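Long-range contact in enoyl-CoA hydratase carB homologue (Streptomyces cattleya, PDB 5O34), which is probably a crotonase-superfamily enzyme of thienamycin biosynthesis, related to the carbapenem enzyme CarB, acting as a lyase: residues Ile181-Met189 with Leu263-His274. Numbering follows the deposited sequence.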
loop_
_atom_site.group_PDB
_atom_site.type_symbol
_atom_site.label_atom_id
_atom_site.label_comp_id
_atom_site.label_asym_id
_atom_site.label_seq_id
_atom_site.Cartn_x
_atom_site.Cartn_y
_atom_site.Cartn_z
ATOM N N ILE A 181 -12.148 11.456 19.657
ATOM C CA ILE A 181 -12.758 10.144 19.430
ATOM C C ILE A 181 -11.772 9.205 18.709
ATOM O O ILE A 181 -10.848 9.682 18.042
ATOM C CB ILE A 181 -14.139 10.256 18.720
ATOM C CG1 ILE A 181 -14.018 10.884 17.304
ATOM C CG2 ILE A 181 -15.151 11.026 19.604
ATOM C CD1 ILE A 181 -15.265 10.724 16.407
ATOM N N ALA A 182 -11.956 7.879 18.866
ATOM C CA ALA A 182 -11.111 6.863 18.228
ATOM C C ALA A 182 -11.198 6.861 16.679
ATOM O O ALA A 182 -12.119 7.451 16.105
ATOM C CB ALA A 182 -11.426 5.491 18.791
ATOM N N CYS A 183 -10.213 6.238 16.005
ATOM C CA CYS A 183 -10.202 6.210 14.543
ATOM C C CYS A 183 -9.749 4.863 13.955
ATOM O O CYS A 183 -8.867 4.808 13.091
ATOM C CB CYS A 183 -9.395 7.378 13.985
ATOM S SG CYS A 183 -9.764 7.752 12.255
ATOM N N ASN A 184 -10.406 3.782 14.397
ATOM C CA ASN A 184 -10.144 2.408 13.957
ATOM C C ASN A 184 -10.436 2.242 12.478
ATOM O O ASN A 184 -9.602 1.713 11.746
ATOM C CB ASN A 184 -10.978 1.407 14.775
ATOM C CG ASN A 184 -10.821 1.563 16.261
ATOM O OD1 ASN A 184 -11.277 2.546 16.852
ATOM N ND2 ASN A 184 -10.166 0.605 16.888
ATOM N N PHE A 185 -11.620 2.692 12.049
ATOM C CA PHE A 185 -12.076 2.626 10.669
ATOM C C PHE A 185 -11.257 3.542 9.772
ATOM O O PHE A 185 -10.790 3.102 8.722
ATOM C CB PHE A 185 -13.567 2.955 10.587
ATOM C CG PHE A 185 -14.465 1.785 10.898
ATOM C CD1 PHE A 185 -15.250 1.777 12.048
ATOM C CD2 PHE A 185 -14.519 0.683 10.051
ATOM C CE1 PHE A 185 -16.088 0.692 12.335
ATOM C CE2 PHE A 185 -15.358 -0.397 10.336
ATOM C CZ PHE A 185 -16.128 -0.392 11.483
ATOM N N GLY A 186 -11.047 4.777 10.219
ATOM C CA GLY A 186 -10.267 5.768 9.491
ATOM C C GLY A 186 -8.853 5.306 9.229
ATOM O O GLY A 186 -8.369 5.419 8.103
ATOM N N GLY A 187 -8.227 4.735 10.255
ATOM C CA GLY A 187 -6.884 4.176 10.190
ATOM C C GLY A 187 -6.803 3.050 9.183
ATOM O O GLY A 187 -5.933 3.069 8.310
ATOM N N PHE A 188 -7.748 2.089 9.255
ATOM C CA PHE A 188 -7.799 0.974 8.302
ATOM C C PHE A 188 -8.042 1.428 6.849
ATOM O O PHE A 188 -7.309 1.016 5.942
ATOM C CB PHE A 188 -8.842 -0.075 8.722
ATOM C CG PHE A 188 -8.945 -1.198 7.719
ATOM C CD1 PHE A 188 -8.013 -2.230 7.709
ATOM C CD2 PHE A 188 -9.932 -1.190 6.739
ATOM C CE1 PHE A 188 -8.066 -3.230 6.743
ATOM C CE2 PHE A 188 -9.985 -2.194 5.776
ATOM C CZ PHE A 188 -9.041 -3.197 5.774
ATOM N N MET A 189 -9.076 2.254 6.634
ATOM C CA MET A 189 -9.496 2.720 5.313
ATOM C C MET A 189 -8.475 3.618 4.611
ATOM O O MET A 189 -8.316 3.503 3.391
ATOM C CB MET A 189 -10.876 3.394 5.382
ATOM C CG MET A 189 -12.029 2.405 5.249
ATOM S SD MET A 189 -13.695 3.073 5.559
ATOM C CE MET A 189 -13.733 2.935 7.214
ATOM N N LEU A 263 -12.744 -4.673 7.159
ATOM C CA LEU A 263 -13.808 -3.877 7.779
ATOM C C LEU A 263 -14.578 -4.699 8.806
ATOM O O LEU A 263 -14.935 -4.161 9.860
ATOM C CB LEU A 263 -14.786 -3.335 6.714
ATOM C CG LEU A 263 -14.294 -2.227 5.754
ATOM C CD1 LEU A 263 -15.220 -2.108 4.575
ATOM C CD2 LEU A 263 -14.173 -0.884 6.458
ATOM N N GLU A 264 -14.833 -6.000 8.506
ATOM C CA GLU A 264 -15.545 -6.928 9.399
ATOM C C GLU A 264 -14.804 -7.199 10.718
ATOM O O GLU A 264 -15.448 -7.343 11.757
ATOM C CB GLU A 264 -15.877 -8.257 8.692
ATOM C CG GLU A 264 -17.012 -8.172 7.680
ATOM C CD GLU A 264 -18.432 -7.905 8.168
ATOM O OE1 GLU A 264 -19.347 -7.930 7.311
ATOM O OE2 GLU A 264 -18.637 -7.665 9.383
ATOM N N ARG A 265 -13.463 -7.270 10.678
ATOM C CA ARG A 265 -12.647 -7.474 11.874
ATOM C C ARG A 265 -12.647 -6.247 12.797
ATOM O O ARG A 265 -12.471 -6.404 14.004
ATOM C CB ARG A 265 -11.216 -7.849 11.491
ATOM C CG ARG A 265 -11.016 -9.357 11.367
ATOM C CD ARG A 265 -9.563 -9.717 11.156
ATOM N NE ARG A 265 -9.071 -9.190 9.886
ATOM C CZ ARG A 265 -9.054 -9.870 8.746
ATOM N NH1 ARG A 265 -9.479 -11.126 8.709
ATOM N NH2 ARG A 265 -8.604 -9.301 7.636
ATOM N N ILE A 266 -12.853 -5.036 12.231
ATOM C CA ILE A 266 -12.883 -3.761 12.963
ATOM C C ILE A 266 -14.113 -3.651 13.878
ATOM O O ILE A 266 -14.016 -2.997 14.911
ATOM C CB ILE A 266 -12.745 -2.498 12.021
ATOM C CG1 ILE A 266 -11.560 -2.588 11.015
ATOM C CG2 ILE A 266 -12.684 -1.170 12.797
ATOM C CD1 ILE A 266 -10.199 -3.079 11.529
ATOM N N ARG A 267 -15.257 -4.257 13.493
ATOM C CA ARG A 267 -16.532 -4.197 14.224
ATOM C C ARG A 267 -16.361 -4.248 15.761
ATOM O O ARG A 267 -16.660 -3.263 16.445
ATOM C CB ARG A 267 -17.513 -5.274 13.719
ATOM C CG ARG A 267 -18.954 -5.108 14.218
ATOM C CD ARG A 267 -19.858 -6.298 13.878
ATOM N NE ARG A 267 -20.046 -6.488 12.435
ATOM C CZ ARG A 267 -20.981 -5.881 11.705
ATOM N NH1 ARG A 267 -21.830 -5.033 12.271
ATOM N NH2 ARG A 267 -21.062 -6.105 10.398
ATOM N N ARG A 268 -15.807 -5.351 16.277
ATOM C CA ARG A 268 -15.560 -5.559 17.703
ATOM C C ARG A 268 -14.517 -4.566 18.269
ATOM O O ARG A 268 -14.722 -4.024 19.355
ATOM C CB ARG A 268 -15.205 -7.041 17.953
ATOM C CG ARG A 268 -14.229 -7.339 19.094
ATOM C CD ARG A 268 -14.886 -7.518 20.450
ATOM N NE ARG A 268 -13.882 -7.812 21.480
ATOM C CZ ARG A 268 -14.158 -8.145 22.737
ATOM N NH1 ARG A 268 -15.418 -8.250 23.144
ATOM N NH2 ARG A 268 -13.174 -8.383 23.598
ATOM N N GLU A 269 -13.428 -4.315 17.524
ATOM C CA GLU A 269 -12.357 -3.378 17.908
ATOM C C GLU A 269 -12.855 -1.930 18.080
ATOM O O GLU A 269 -12.558 -1.300 19.097
ATOM C CB GLU A 269 -11.213 -3.418 16.881
ATOM C CG GLU A 269 -10.337 -4.656 16.962
ATOM C CD GLU A 269 -9.428 -4.947 15.778
ATOM O OE1 GLU A 269 -9.289 -4.079 14.883
ATOM O OE2 GLU A 269 -8.851 -6.059 15.747
ATOM N N ALA A 270 -13.615 -1.415 17.092
ATOM C CA ALA A 270 -14.191 -0.059 17.080
ATOM C C ALA A 270 -15.138 0.166 18.260
ATOM O O ALA A 270 -15.185 1.271 18.804
ATOM C CB ALA A 270 -14.921 0.197 15.770
ATOM N N LYS A 271 -15.873 -0.893 18.662
ATOM C CA LYS A 271 -16.793 -0.879 19.798
ATOM C C LYS A 271 -16.053 -0.554 21.100
ATOM O O LYS A 271 -16.421 0.409 21.779
ATOM C CB LYS A 271 -17.547 -2.211 19.901
ATOM C CG LYS A 271 -18.769 -2.262 19.003
ATOM C CD LYS A 271 -19.254 -3.684 18.787
ATOM C CE LYS A 271 -20.505 -3.709 17.951
ATOM N NZ LYS A 271 -20.982 -5.092 17.739
ATOM N N GLU A 272 -14.978 -1.309 21.409
ATOM C CA GLU A 272 -14.141 -1.104 22.597
ATOM C C GLU A 272 -13.523 0.307 22.632
ATOM O O GLU A 272 -13.534 0.953 23.679
ATOM C CB GLU A 272 -13.024 -2.157 22.658
ATOM C CG GLU A 272 -13.505 -3.569 22.932
ATOM C CD GLU A 272 -12.388 -4.591 22.944
ATOM O OE1 GLU A 272 -11.817 -4.842 24.031
ATOM O OE2 GLU A 272 -12.064 -5.119 21.856
ATOM N N SER A 273 -13.013 0.780 21.480
ATOM C CA SER A 273 -12.344 2.076 21.314
ATOM C C SER A 273 -13.238 3.319 21.503
ATOM O O SER A 273 -12.781 4.301 22.097
ATOM C CB SER A 273 -11.640 2.137 19.966
ATOM O OG SER A 273 -10.411 1.431 19.975
ATOM N N HIS A 274 -14.486 3.292 20.989
ATOM C CA HIS A 274 -15.416 4.418 21.132
ATOM C C HIS A 274 -16.174 4.389 22.469
ATOM O O HIS A 274 -15.909 3.551 23.333
ATOM C CB HIS A 274 -16.392 4.484 19.949
ATOM C CG HIS A 274 -15.742 4.857 18.652
ATOM N ND1 HIS A 274 -15.695 6.167 18.218
ATOM C CD2 HIS A 274 -15.131 4.074 17.733
ATOM C CE1 HIS A 274 -15.062 6.141 17.055
ATOM N NE2 HIS A 274 -14.701 4.904 16.725
#
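One face of the F185 ring is covered by I266. The methyl CG2 of I266 stands over the ring centre, 3.6 Å from the centroid, a CH-pi contact. A270 CB lies 3.7 Å from F185 CE1, and L263 CD2 lies 3.9 Å from F185 CD2. The imidazole of H274 has one face over A182, whose CB is 4.0 Å from the ring centroid. At the edge of this ring, in its plane, is the backbone carbonyl carbon of A270. N184 is a knob in a hole formed by I266, E269, A270 and S273. Its CG is anti to its own carbonyl carbon (chi1 -53°), which sets the amide beside S273. N184 ND2 donates in the amide plane to S273 OG at 3.2 Å, with an N-H...O angle of 155°. At the other end, M189 CE and the F188 ring pack on L263. The short helical segments 184-189 and 263-273 run nearly antiparallel, at 152°, with axes 10.3 Å apart. The end of the last modelled helix, 252-273, thus packs alongside the start of helix 184-194 in this crotonase-like fold. Helix 120-137 flanks both: its Y132 meets F185 edge-to-face, its W124 meets H274 likewise, and its D126 and D130 bind R267 in salt bridges. Helix 152-158 adds Q156 against F185 and M189. A second subunit joins at the N184 end, where its R254 packs on N184 and S273.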